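PDB 2O16: acetoin utilization protein AcuB, putative from Vibrio cholerae, which is of unknown function but carries a pair of CBS domains and is probably related to the AcuB proteins of acetoin utilization. Local coordinates for residues A[129-132]-A[133-137]; A[29-33]-A[34-38]; A[52-55]-A[56-60]; A[23-26]-A[27-30]; A[77-80]-A[81-84]. One frame throughout, in Å; residues are numbered along the deposited sequence. Where two conformers were deposited one is given.

Interaction 1: residues A[129-132]-A[133-137]; sequences FVTI and AINLL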
loop_
_atom_site.group_PDB
_atom_site.type_symbol
_atom_site.label_atom_id
_atom_site.label_comp_id
_atom_site.label_asym_id
_atom_site.label_seq_id
_atom_site.Cartn_x
_atom_site.Cartn_y
_atom_site.Cartn_z
ATOM N N PHE A 129 -4.756 -7.930 6.623
ATOM C CA PHE A 129 -5.327 -9.280 6.548
ATOM C C PHE A 129 -4.967 -10.138 7.743
ATOM O O PHE A 129 -5.777 -10.936 8.190
ATOM C CB PHE A 129 -4.910 -9.986 5.260
ATOM C CG PHE A 129 -5.556 -9.401 4.031
ATOM C CD1 PHE A 129 -6.940 -9.398 3.896
ATOM C CD2 PHE A 129 -4.781 -8.822 3.031
ATOM C CE1 PHE A 129 -7.551 -8.829 2.740
ATOM C CE2 PHE A 129 -5.387 -8.270 1.864
ATOM C CZ PHE A 129 -6.752 -8.267 1.744
ATOM N N VAL A 130 -3.746 -9.987 8.261
ATOM C CA VAL A 130 -3.439 -10.669 9.538
ATOM C C VAL A 130 -4.423 -10.290 10.653
ATOM O O VAL A 130 -4.937 -11.144 11.353
ATOM C CB VAL A 130 -1.970 -10.414 9.984
ATOM C CG1 VAL A 130 -1.705 -11.070 11.362
ATOM C CG2 VAL A 130 -0.973 -10.964 8.940
ATOM N N THR A 131 -4.680 -8.990 10.820
ATOM C CA THR A 131 -5.565 -8.471 11.838
ATOM C C THR A 131 -6.973 -9.006 11.645
ATOM O O THR A 131 -7.634 -9.463 12.590
ATOM C CB THR A 131 -5.619 -6.921 11.792
ATOM O OG1 THR A 131 -4.320 -6.397 12.071
ATOM C CG2 THR A 131 -6.617 -6.358 12.849
ATOM N N ILE A 132 -7.433 -8.956 10.403
ATOM C CA ILE A 132 -8.759 -9.442 10.143
ATOM C C ILE A 132 -8.855 -10.983 10.330
ATOM O O ILE A 132 -9.866 -11.466 10.850
ATOM C CB ILE A 132 -9.321 -8.862 8.809
ATOM C CG1 ILE A 132 -10.830 -8.609 8.942
ATOM C CG2 ILE A 132 -9.011 -9.752 7.629
ATOM C CD1 ILE A 132 -11.174 -7.281 9.610
ATOM N N ALA A 133 -7.806 -11.736 9.977
ATOM C CA ALA A 133 -7.789 -13.203 10.242
ATOM C C ALA A 133 -7.899 -13.506 11.748
ATOM O O ALA A 133 -8.639 -14.425 12.175
ATOM C CB ALA A 133 -6.500 -13.868 9.655
ATOM N N ILE A 134 -7.156 -12.742 12.545
ATOM C CA ILE A 134 -7.220 -12.875 14.017
ATOM C C ILE A 134 -8.652 -12.615 14.518
ATOM O O ILE A 134 -9.212 -13.425 15.279
ATOM C CB ILE A 134 -6.209 -11.930 14.708
ATOM C CG1 ILE A 134 -4.760 -12.364 14.397
ATOM C CG2 ILE A 134 -6.433 -11.863 16.276
ATOM C CD1 ILE A 134 -3.677 -11.247 14.768
ATOM N N ASN A 135 -9.266 -11.513 14.078
ATOM C CA ASN A 135 -10.611 -11.195 14.554
ATOM C C ASN A 135 -11.627 -12.255 14.142
ATOM O O ASN A 135 -12.518 -12.586 14.916
ATOM C CB ASN A 135 -11.077 -9.792 14.133
ATOM C CG ASN A 135 -10.199 -8.686 14.687
ATOM O OD1 ASN A 135 -10.087 -7.610 14.087
ATOM N ND2 ASN A 135 -9.534 -8.954 15.806
ATOM N N LEU A 136 -11.496 -12.785 12.930
ATOM C CA LEU A 136 -12.395 -13.865 12.479
ATOM C C LEU A 136 -12.177 -15.161 13.273
ATOM O O LEU A 136 -13.132 -15.852 13.626
ATOM C CB LEU A 136 -12.214 -14.129 10.984
ATOM C CG LEU A 136 -12.694 -12.947 10.111
ATOM C CD1 LEU A 136 -12.219 -13.058 8.661
ATOM C CD2 LEU A 136 -14.226 -12.771 10.160
ATOM N N LEU A 137 -10.923 -15.492 13.552
ATOM C CA LEU A 137 -10.642 -16.685 14.337
ATOM C C LEU A 137 -11.180 -16.514 15.759
ATOM O O LEU A 137 -11.724 -17.458 16.333
ATOM C CB LEU A 137 -9.143 -16.975 14.354
ATOM C CG LEU A 137 -8.631 -17.540 13.019
ATOM C CD1 LEU A 137 -7.109 -17.330 12.895
ATOM C CD2 LEU A 137 -9.036 -18.992 12.837
#

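Interaction 2: residues A[29-33]-A[34-38]; sequences HLMEA and LDIRH. With PO4 (phosphate ion), chain C; PO4 (phosphate ion), chain D.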
loop_
_atom_site.group_PDB
_atom_site.type_symbol
_atom_site.label_atom_id
_atom_site.label_comp_id
_atom_site.label_asym_id
_atom_site.label_seq_id
_atom_site.Cartn_x
_atom_site.Cartn_y
_atom_site.Cartn_z
ATOM N N HIS A 29 14.630 4.526 4.388
ATOM C CA HIS A 29 14.662 4.955 5.784
ATOM C C HIS A 29 13.306 4.888 6.457
ATOM O O HIS A 29 13.189 4.454 7.612
ATOM C CB HIS A 29 15.246 6.375 5.922
ATOM C CG HIS A 29 16.707 6.462 5.599
ATOM N ND1 HIS A 29 17.614 5.488 5.967
ATOM C CD2 HIS A 29 17.426 7.421 4.968
ATOM C CE1 HIS A 29 18.822 5.829 5.549
ATOM N NE2 HIS A 29 18.735 6.998 4.938
ATOM N N LEU A 30 12.270 5.301 5.734
ATOM C CA LEU A 30 10.934 5.285 6.278
ATOM C C LEU A 30 10.483 3.840 6.512
ATOM O O LEU A 30 9.901 3.540 7.532
ATOM C CB LEU A 30 9.981 5.996 5.313
ATOM C CG LEU A 30 8.511 6.018 5.692
ATOM C CD1 LEU A 30 8.394 6.796 6.987
ATOM C CD2 LEU A 30 7.730 6.708 4.550
ATOM N N MET A 31 10.761 2.965 5.549
ATOM C CA MET A 31 10.452 1.534 5.682
ATOM C C MET A 31 11.159 0.881 6.876
ATOM O O MET A 31 10.554 0.126 7.634
ATOM C CB MET A 31 10.825 0.817 4.392
ATOM C CG MET A 31 9.752 1.020 3.280
ATOM S SD MET A 31 10.159 0.055 1.847
ATOM C CE MET A 31 9.115 0.904 0.610
ATOM N N GLU A 32 12.434 1.196 7.045
ATOM C CA GLU A 32 13.206 0.731 8.223
ATOM C C GLU A 32 12.714 1.293 9.568
ATOM O O GLU A 32 12.551 0.537 10.554
ATOM C CB GLU A 32 14.680 1.033 8.004
ATOM C CG GLU A 32 15.283 0.181 6.905
ATOM C CD GLU A 32 16.664 0.630 6.507
ATOM O OE1 GLU A 32 17.117 1.708 6.975
ATOM O OE2 GLU A 32 17.296 -0.099 5.719
ATOM N N ALA A 33 12.426 2.591 9.609
ATOM C CA ALA A 33 11.969 3.224 10.841
ATOM C C ALA A 33 10.663 2.633 11.362
ATOM O O ALA A 33 10.478 2.464 12.577
ATOM C CB ALA A 33 11.829 4.738 10.662
ATOM N N LEU A 34 9.744 2.332 10.450
ATOM C CA LEU A 34 8.446 1.826 10.854
ATOM C C LEU A 34 8.275 0.325 10.651
ATOM O O LEU A 34 7.234 -0.225 11.012
ATOM C CB LEU A 34 7.365 2.569 10.079
ATOM C CG LEU A 34 7.400 4.089 10.181
ATOM C CD1 LEU A 34 6.310 4.669 9.279
ATOM C CD2 LEU A 34 7.257 4.555 11.637
ATOM N N ASP A 35 9.283 -0.326 10.080
ATOM C CA ASP A 35 9.184 -1.729 9.690
ATOM C C ASP A 35 7.956 -1.971 8.819
ATOM O O ASP A 35 7.091 -2.795 9.135
ATOM C CB ASP A 35 9.198 -2.695 10.886
ATOM C CG ASP A 35 9.480 -4.148 10.469
ATOM O OD1 ASP A 35 9.965 -4.377 9.334
ATOM O OD2 ASP A 35 9.208 -5.069 11.286
ATOM N N ILE A 36 7.885 -1.234 7.717
ATOM C CA ILE A 36 6.819 -1.457 6.750
ATOM C C ILE A 36 7.475 -1.663 5.394
ATOM O O ILE A 36 8.682 -1.473 5.236
ATOM C CB ILE A 36 5.809 -0.273 6.692
ATOM C CG1 ILE A 36 6.540 1.017 6.330
ATOM C CG2 ILE A 36 5.009 -0.128 8.009
ATOM C CD1 ILE A 36 5.635 2.216 6.089
ATOM N N ARG A 37 6.680 -2.043 4.402
ATOM C CA ARG A 37 7.224 -2.329 3.102
ATOM C C ARG A 37 6.500 -1.662 1.935
ATOM O O ARG A 37 6.802 -1.974 0.779
ATOM C CB ARG A 37 7.275 -3.839 2.872
ATOM C CG ARG A 37 8.386 -4.548 3.680
ATOM C CD ARG A 37 8.366 -6.017 3.343
ATOM N NE ARG A 37 7.213 -6.659 3.973
ATOM C CZ ARG A 37 6.132 -7.078 3.325
ATOM N NH1 ARG A 37 6.018 -6.959 1.989
ATOM N NH2 ARG A 37 5.160 -7.650 4.019
ATOM N N HIS A 38 5.599 -0.730 2.222
ATOM C CA HIS A 38 4.849 -0.062 1.164
ATOM C C HIS A 38 4.634 1.385 1.528
ATOM O O HIS A 38 4.121 1.671 2.612
ATOM C CB HIS A 38 3.484 -0.755 0.934
ATOM C CG HIS A 38 3.612 -2.183 0.525
ATOM N ND1 HIS A 38 3.702 -3.212 1.444
ATOM C CD2 HIS A 38 3.740 -2.753 -0.697
ATOM C CE1 HIS A 38 3.857 -4.357 0.801
ATOM N NE2 HIS A 38 3.900 -4.105 -0.495
HETATM P P PO4 C . 3.437 -3.948 4.982
HETATM O O1 PO4 C . 3.759 -2.714 4.176
HETATM O O2 PO4 C . 3.290 -5.080 3.984
HETATM O O3 PO4 C . 4.663 -4.202 5.830
HETATM O O4 PO4 C . 2.200 -3.815 5.853
HETATM P P PO4 D . 4.598 -10.193 0.932
HETATM O O1 PO4 D . 4.821 -8.790 0.385
HETATM O O2 PO4 D . 4.879 -11.205 -0.190
HETATM O O3 PO4 D . 5.489 -10.469 2.121
HETATM O O4 PO4 D . 3.150 -10.307 1.325
#

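Interaction 3: residues A[52-55]-A[56-60]; sequences VSQR and DLLAA. With PO4 (phosphate ion), chain E.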
loop_
_atom_site.group_PDB
_atom_site.type_symbol
_atom_site.label_atom_id
_atom_site.label_comp_id
_atom_site.label_asym_id
_atom_site.label_seq_id
_atom_site.Cartn_x
_atom_site.Cartn_y
_atom_site.Cartn_z
ATOM N N VAL A 52 5.682 2.654 -3.810
ATOM C CA VAL A 52 6.939 1.905 -3.880
ATOM C C VAL A 52 6.939 0.823 -2.792
ATOM O O VAL A 52 6.506 1.075 -1.665
ATOM C CB VAL A 52 8.194 2.845 -3.747
ATOM C CG1 VAL A 52 8.303 3.763 -4.989
ATOM C CG2 VAL A 52 8.116 3.684 -2.440
ATOM N N SER A 53 7.370 -0.382 -3.155
ATOM C CA SER A 53 7.456 -1.482 -2.194
ATOM C C SER A 53 8.918 -1.696 -1.843
ATOM O O SER A 53 9.813 -1.197 -2.533
ATOM C CB SER A 53 6.888 -2.771 -2.804
ATOM O OG SER A 53 7.667 -3.146 -3.929
ATOM N N GLN A 54 9.169 -2.464 -0.787
ATOM C CA GLN A 54 10.545 -2.904 -0.524
ATOM C C GLN A 54 11.126 -3.595 -1.751
ATOM O O GLN A 54 12.305 -3.387 -2.097
ATOM C CB GLN A 54 10.599 -3.859 0.671
ATOM C CG GLN A 54 12.037 -4.352 0.961
ATOM C CD GLN A 54 12.041 -5.421 2.035
ATOM O OE1 GLN A 54 11.754 -6.591 1.774
ATOM N NE2 GLN A 54 12.299 -5.008 3.253
ATOM N N ARG A 55 10.300 -4.391 -2.441
ATOM C CA ARG A 55 10.770 -5.068 -3.641
ATOM C C ARG A 55 11.228 -4.085 -4.732
ATOM O O ARG A 55 12.225 -4.325 -5.431
ATOM C CB ARG A 55 9.730 -6.067 -4.181
ATOM C CG ARG A 55 10.257 -6.836 -5.430
ATOM C CD ARG A 55 9.354 -7.994 -5.835
ATOM N NE ARG A 55 9.750 -8.593 -7.111
ATOM C CZ ARG A 55 9.166 -9.656 -7.662
ATOM N NH1 ARG A 55 8.151 -10.259 -7.055
ATOM N NH2 ARG A 55 9.599 -10.123 -8.827
ATOM N N ASP A 56 10.498 -2.991 -4.906
ATOM C CA ASP A 56 10.901 -1.935 -5.849
ATOM C C ASP A 56 12.263 -1.355 -5.477
ATOM O O ASP A 56 13.117 -1.140 -6.343
ATOM C CB ASP A 56 9.864 -0.793 -5.878
ATOM C CG ASP A 56 8.526 -1.220 -6.477
ATOM O OD1 ASP A 56 8.523 -2.096 -7.372
ATOM O OD2 ASP A 56 7.482 -0.690 -6.047
ATOM N N LEU A 57 12.433 -1.039 -4.189
ATOM C CA LEU A 57 13.677 -0.412 -3.718
ATOM C C LEU A 57 14.837 -1.376 -3.869
ATOM O O LEU A 57 15.914 -0.995 -4.333
ATOM C CB LEU A 57 13.564 0.073 -2.254
ATOM C CG LEU A 57 12.468 1.097 -1.946
ATOM C CD1 LEU A 57 12.667 1.701 -0.567
ATOM C CD2 LEU A 57 12.398 2.200 -3.011
ATOM N N LEU A 58 14.598 -2.637 -3.513
ATOM C CA LEU A 58 15.641 -3.660 -3.613
ATOM C C LEU A 58 16.042 -3.891 -5.069
ATOM O O LEU A 58 17.232 -3.992 -5.382
ATOM C CB LEU A 58 15.230 -4.972 -2.925
ATOM C CG LEU A 58 15.111 -5.005 -1.396
ATOM C CD1 LEU A 58 14.545 -6.347 -0.965
ATOM C CD2 LEU A 58 16.443 -4.722 -0.657
ATOM N N ALA A 59 15.068 -3.940 -5.971
ATOM C CA ALA A 59 15.380 -4.086 -7.407
ATOM C C ALA A 59 16.151 -2.890 -8.000
ATOM O O ALA A 59 17.035 -3.071 -8.844
ATOM C CB ALA A 59 14.127 -4.337 -8.204
ATOM N N ALA A 60 15.825 -1.671 -7.573
ATOM C CA ALA A 60 16.550 -0.504 -8.079
ATOM C C ALA A 60 17.985 -0.519 -7.552
ATOM O O ALA A 60 18.921 -0.212 -8.288
ATOM C CB ALA A 60 15.854 0.778 -7.678
HETATM P P PO4 E . 6.441 -4.960 -7.112
HETATM O O1 PO4 E . 6.564 -3.638 -7.843
HETATM O O2 PO4 E . 7.802 -5.621 -7.175
HETATM O O3 PO4 E . 6.060 -4.758 -5.635
HETATM O O4 PO4 E . 5.471 -5.862 -7.862
#

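Interaction 4: residues A[23-26]-A[27-30]; sequences TLND and AKHL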
loop_
_atom_site.group_PDB
_atom_site.type_symbol
_atom_site.label_atom_id
_atom_site.label_comp_id
_atom_site.label_asym_id
_atom_site.label_seq_id
_atom_site.Cartn_x
_atom_site.Cartn_y
_atom_site.Cartn_z
ATOM N N THR A 23 13.403 10.525 -2.290
ATOM C CA THR A 23 14.285 9.597 -2.986
ATOM C C THR A 23 14.094 8.148 -2.515
ATOM O O THR A 23 13.365 7.895 -1.520
ATOM C CB THR A 23 15.760 9.961 -2.745
ATOM O OG1 THR A 23 16.068 9.702 -1.376
ATOM C CG2 THR A 23 16.025 11.450 -3.073
ATOM N N LEU A 24 14.731 7.228 -3.234
ATOM C CA LEU A 24 14.879 5.821 -2.782
ATOM C C LEU A 24 15.370 5.759 -1.327
ATOM O O LEU A 24 14.835 4.998 -0.488
ATOM C CB LEU A 24 15.861 5.057 -3.679
ATOM C CG LEU A 24 15.939 3.524 -3.470
ATOM C CD1 LEU A 24 16.284 2.847 -4.778
ATOM C CD2 LEU A 24 16.933 3.155 -2.382
ATOM N N ASN A 25 16.381 6.588 -1.024
ATOM C CA ASN A 25 16.957 6.634 0.317
ATOM C C ASN A 25 15.940 7.008 1.386
ATOM O O ASN A 25 15.909 6.398 2.454
ATOM C CB ASN A 25 18.147 7.601 0.351
ATOM C CG ASN A 25 19.176 7.215 1.397
ATOM O OD1 ASN A 25 19.362 6.035 1.690
ATOM N ND2 ASN A 25 19.855 8.222 1.974
ATOM N N ASP A 26 15.090 7.998 1.102
ATOM C CA ASP A 26 14.020 8.367 2.009
ATOM C C ASP A 26 13.018 7.234 2.232
ATOM O O ASP A 26 12.583 7.013 3.362
ATOM C CB ASP A 26 13.240 9.583 1.495
ATOM C CG ASP A 26 14.107 10.820 1.336
ATOM O OD1 ASP A 26 14.991 11.058 2.194
ATOM O OD2 ASP A 26 13.880 11.558 0.367
ATOM N N ALA A 27 12.613 6.570 1.149
ATOM C CA ALA A 27 11.646 5.468 1.249
ATOM C C ALA A 27 12.270 4.298 2.033
ATOM O O ALA A 27 11.610 3.690 2.874
ATOM C CB ALA A 27 11.213 5.003 -0.165
ATOM N N LYS A 28 13.520 3.978 1.722
ATOM C CA LYS A 28 14.282 2.995 2.517
ATOM C C LYS A 28 14.254 3.302 4.021
ATOM O O LYS A 28 13.903 2.439 4.833
ATOM C CB LYS A 28 15.718 2.888 2.005
ATOM C CG LYS A 28 16.537 1.729 2.632
ATOM C CD LYS A 28 18.022 1.973 2.367
ATOM C CE LYS A 28 18.930 1.033 3.181
ATOM N NZ LYS A 28 19.328 -0.183 2.391
ATOM N N HIS A 29 14.630 4.526 4.388
ATOM C CA HIS A 29 14.662 4.955 5.784
ATOM C C HIS A 29 13.306 4.888 6.457
ATOM O O HIS A 29 13.189 4.454 7.612
ATOM C CB HIS A 29 15.246 6.375 5.922
ATOM C CG HIS A 29 16.707 6.462 5.599
ATOM N ND1 HIS A 29 17.614 5.488 5.967
ATOM C CD2 HIS A 29 17.426 7.421 4.968
ATOM C CE1 HIS A 29 18.822 5.829 5.549
ATOM N NE2 HIS A 29 18.735 6.998 4.938
ATOM N N LEU A 30 12.270 5.301 5.734
ATOM C CA LEU A 30 10.934 5.285 6.278
ATOM C C LEU A 30 10.483 3.840 6.512
ATOM O O LEU A 30 9.901 3.540 7.532
ATOM C CB LEU A 30 9.981 5.996 5.313
ATOM C CG LEU A 30 8.511 6.018 5.692
ATOM C CD1 LEU A 30 8.394 6.796 6.987
ATOM C CD2 LEU A 30 7.730 6.708 4.550
#

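Interaction 5: residues A[77-80]-A[81-84]; sequences ETPL and FEVM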
loop_
_atom_site.group_PDB
_atom_site.type_symbol
_atom_site.label_atom_id
_atom_site.label_comp_id
_atom_site.label_asym_id
_atom_site.label_seq_id
_atom_site.Cartn_x
_atom_site.Cartn_y
_atom_site.Cartn_z
ATOM N N GLU A 77 19.976 8.112 -4.349
ATOM C CA GLU A 77 19.493 9.459 -4.697
ATOM C C GLU A 77 18.381 9.497 -5.759
ATOM O O GLU A 77 17.825 10.564 -6.044
ATOM C CB GLU A 77 20.664 10.338 -5.173
ATOM C CG GLU A 77 21.545 9.698 -6.259
ATOM C CD GLU A 77 22.661 10.612 -6.750
ATOM O OE1 GLU A 77 22.366 11.727 -7.222
ATOM O OE2 GLU A 77 23.844 10.200 -6.690
ATOM N N THR A 78 18.103 8.354 -6.378
ATOM C CA THR A 78 17.081 8.291 -7.425
ATOM C C THR A 78 15.755 8.859 -6.915
ATOM O O THR A 78 15.280 8.421 -5.887
ATOM C CB THR A 78 16.829 6.843 -7.867
ATOM O OG1 THR A 78 18.075 6.235 -8.228
ATOM C CG2 THR A 78 15.899 6.830 -9.069
ATOM N N PRO A 79 15.160 9.837 -7.620
ATOM C CA PRO A 79 13.834 10.303 -7.212
ATOM C C PRO A 79 12.775 9.197 -7.309
ATOM O O PRO A 79 12.860 8.347 -8.194
ATOM C CB PRO A 79 13.516 11.418 -8.193
ATOM C CG PRO A 79 14.819 11.824 -8.771
ATOM C CD PRO A 79 15.662 10.573 -8.791
ATOM N N LEU A 80 11.845 9.169 -6.355
ATOM C CA LEU A 80 10.814 8.119 -6.317
ATOM C C LEU A 80 9.959 8.054 -7.584
ATOM O O LEU A 80 9.559 6.949 -8.000
ATOM C CB LEU A 80 9.951 8.238 -5.050
ATOM C CG LEU A 80 10.771 7.902 -3.785
ATOM C CD1 LEU A 80 10.157 8.449 -2.544
ATOM C CD2 LEU A 80 11.047 6.358 -3.643
ATOM N N PHE A 81 9.680 9.204 -8.211
ATOM C CA PHE A 81 8.954 9.167 -9.497
ATOM C C PHE A 81 9.642 8.284 -10.574
ATOM O O PHE A 81 8.961 7.755 -11.478
ATOM C CB PHE A 81 8.573 10.568 -10.025
ATOM C CG PHE A 81 9.731 11.360 -10.627
ATOM C CD1 PHE A 81 10.211 11.069 -11.918
ATOM C CD2 PHE A 81 10.313 12.405 -9.920
ATOM C CE1 PHE A 81 11.281 11.804 -12.466
ATOM C CE2 PHE A 81 11.361 13.143 -10.448
ATOM C CZ PHE A 81 11.854 12.838 -11.733
ATOM N N GLU A 82 10.966 8.127 -10.479
ATOM C CA GLU A 82 11.707 7.228 -11.396
ATOM C C GLU A 82 11.639 5.758 -10.984
ATOM O O GLU A 82 11.907 4.873 -11.792
ATOM C CB GLU A 82 13.181 7.658 -11.536
ATOM C CG GLU A 82 13.315 8.998 -12.231
ATOM C CD GLU A 82 14.739 9.403 -12.566
ATOM O OE1 GLU A 82 15.704 8.735 -12.124
ATOM O OE2 GLU A 82 14.883 10.415 -13.293
ATOM N N VAL A 83 11.356 5.497 -9.713
ATOM C CA VAL A 83 11.332 4.123 -9.205
ATOM C C VAL A 83 9.909 3.538 -9.265
ATOM O O VAL A 83 9.716 2.347 -9.572
ATOM C CB VAL A 83 11.896 4.056 -7.763
ATOM C CG1 VAL A 83 11.791 2.638 -7.180
ATOM C CG2 VAL A 83 13.389 4.558 -7.721
ATOM N N MET A 84 8.905 4.364 -8.988
ATOM C CA MET A 84 7.545 3.829 -8.875
ATOM C C MET A 84 7.008 3.377 -10.254
ATOM O O MET A 84 7.300 3.994 -11.305
ATOM C CB MET A 84 6.602 4.859 -8.239
ATOM C CG MET A 84 6.300 6.041 -9.138
ATOM S SD MET A 84 5.611 7.393 -8.165
ATOM C CE MET A 84 5.041 8.521 -9.447
#

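Interaction 1: residues A[129-132]-A[133-137]
Ala133 N donates to Phe129 O over 2.8 Å, and three more i to i+4 bonds of the same kind follow. Ile134 N reaches Val130 O, Asn135 N reaches Thr131 O, and Leu136 N reaches Ile132 O, each close to 3.0 Å. The N-H...O angles lie near 160°, so the backbone is the tight part of this contact. Side chains of the later turn lean on the same carbonyls. Ile134 CG1 lies 3.3 Å from Val130 O, and Leu136 CG lies 3.3 Å from Ile132 O. The outer side is looser. Val130 holds CG1 trans to N (chi1 177°), and this methyl meets Ile134 CD1 at 3.9 Å. Thr131 and Asn135 run side by side, with Thr131 CG2 3.9 Å from Asn135 OD1. Thr131 OG1 also makes a weak hydrogen bond back to Ser127 O, one turn earlier. Phe129 turns the other way, onto Leu97, Ala101 and Met104, and Ile132 touches Met10. The contact is regular alpha-helix, part of the long C-terminal helix 126-141, which here meets helix 97-106 through Phe129 and is exposed at Val130, Thr131, Ile134 and Asn135.

Interaction 2: residues A[29-33]-A[34-38]
Leu34 N closes the last regular turn of helix 24-34 by donating to Leu30 O at 3.2 Å. The helix then ends in a Schellman motif. Ile36 N makes its 6→1 bond to Met31 O over 3.0 Å, Asp35 N makes a weak bond to Glu32 O at 3.4 Å, and Asp35 has positive phi (53°). The chain runs on into strand 38-42 of the CBS fold. Leu30 CD1 meets Leu34 CD1 at 3.8 Å, the two chains crossing at a slant. Met31 lies across the exit: its CB is 3.2 Å from Ile36 O, and its extended chain carries CE to Arg37 O. Met31 is buried, with Val39 and Leu57 also against it. Further along, the exit holds a phosphate ion, probably from the crystallisation liquor. Arg37 N donates to its O1. The guanidinium of Arg37 lies between this phosphate and a second one, with an oxygen of each over opposite faces. Its NH1 donates to O1 of the second phosphate, and its NH2 forms a salt bridge with Asp126, which probably helps to position the group. His38 meets the first phosphate at the ring edge, its ND1 donating to O1 at 2.8 Å with an N-H...O angle of 171°.

Interaction 3: residues A[52-55]-A[56-60]
Ser53 OG is gripped from two directions. It accepts from Asp56 N at 3.0 Å and donates to O3 of a phosphate ion at 2.8 Å. Its position between the backbone N and the carbonyl carbon (chi1 63°) places OG where it can accept from the amide of Asp56. Asp56 returns the bond: Ser53 N donates to Asp56 OD2 at 2.9 Å, from above the carboxylate plane. The carboxylate is therefore held through OD2, while OD1 faces the phosphate. Asp56 OD1 is 2.5 Å from phosphate O1. The phosphate probably came from the crystallisation liquor. Arg55 runs past it fully extended, with CD 3.1 Å from phosphate O2. The amide of Leu57 donates to Ser53 O, that of Leu58 to Gln54 O, and that of Ala59 to Arg55 O. Gln54 and Leu58 lie side by side on the outer face, where Gln54 CG touches Leu58 CD1 at 3.7 Å. On the inner face Val52 CB approaches Leu57 CD2 at 4.3 Å. Leu57 also packs on Leu24, Ala27 and Met31 of helix 24-34, and Val52 on Leu80 and Met84. Ser53 and Asp56 form a capping box at the N-terminus of helix 54-64, where strand 48-53 passes directly into a helix of the first CBS domain.

Interaction 4: residues A[23-26]-A[27-30]
Lys28 N donates to Leu24 O at 2.8 Å and 173°, a nearly straight bond. Ala27 N, His29 N and Leu30 N add bonds of the same i to i+4 kind to Thr23 O, Asn25 O and Asp26 O. The start of the helix is fixed by a capping box. Thr23 N donates to Asp26 OD2 at 2.9 Å, on the anti side of the carboxylate and tilted out of its plane. Asp26 N donates back to Thr23 OG1 at 3.2 Å. Asn25 CG lies anti to the backbone N (chi1 -151°), which carries the amide to the imidazole of His29. Both Asn25 OD1 and ND2 lie 3.4 Å from His29 NE2, and neither has the angle of a hydrogen bond. The amide and ring planes are 58° apart, so the groups meet at a slant. Nearer the backbone, His29 CD2 rests 3.1 Å from Asn25 O. Lys28 CB packs on Leu24 O, while its chain leads away to a weak hydrogen bond with Gln61 OE1. Leu24 and Ala27 form the buried face and lie against Leu57 of helix 54-64; Leu24 also touches Ala60. Backbone bonds from Leu24 to Thr78 and from Asn25 to Phe76 join this first turn of helix 24-34 to the loop ahead of helix 80-83.

Interaction 5: residues A[77-80]-A[81-84]
This is a local turn contact, where the loop after helix 54-64 enters the short, weakly bonded helix 80-83. Pro79 O accepts from Glu82 N at 3.0 Å. Leu80 O takes two amides. Met84 N approaches it at 2.8 Å, nearly in line with the carbonyl bond (C=O...N angle 175°). Val83 N, at 2.9 Å, comes from above the carbonyl plane. The Glu82 and Val83 bonds each span only three residues. Pro79 and Phe81 lie side by side on one flank, pointing the same way. Phe81 CG sits between its backbone N and carbonyl carbon (chi1 76°), which folds the ring back along the chain. As a result Phe81 CE2 touches Pro79 CB at 3.6 Å. The same ring makes a cation-pi contact with Arg20. On another flank, Thr78 CG2 touches both Val83 CG2 and Glu82 OE1, each at 3.6 Å. Glu82 is extended beyond CG and lies along Pro79, with OE1 3.8 Å from Pro79 CD. Leu80 is buried, against Ile41 of strand 38-42, Val52 of strand 48-53 and Leu18 of a loop. The chemistry is thus split. Amides bound to two carbonyls shape a short turn, while mostly apolar contacts of proline and phenylalanine, then threonine and valine, settle the side chains, and the carboxylate of Glu82 stays on the exposed side.

Along the chain the order is interaction 4, interaction 2, interaction 3, interaction 5 and interaction 1. Interactions 4 and 2 share helix 24-34, with centres about 8 Å apart. Interaction 3, at the start of helix 54-64, touches both: helix 54-64 packs on helix 24-34 through Leu57, and Met31 CE meets Val52 and Ser53. Interaction 5 lies about 10 Å from interactions 3 and 4, between centres, and touches each. These four therefore form one continuous cluster around the two helices and the sheet of strands 38-42 and 48-53. Interaction 1 stands apart on helix 126-141, its centre 22 to 34 Å from the others, in keeping with two CBS domains in one chain.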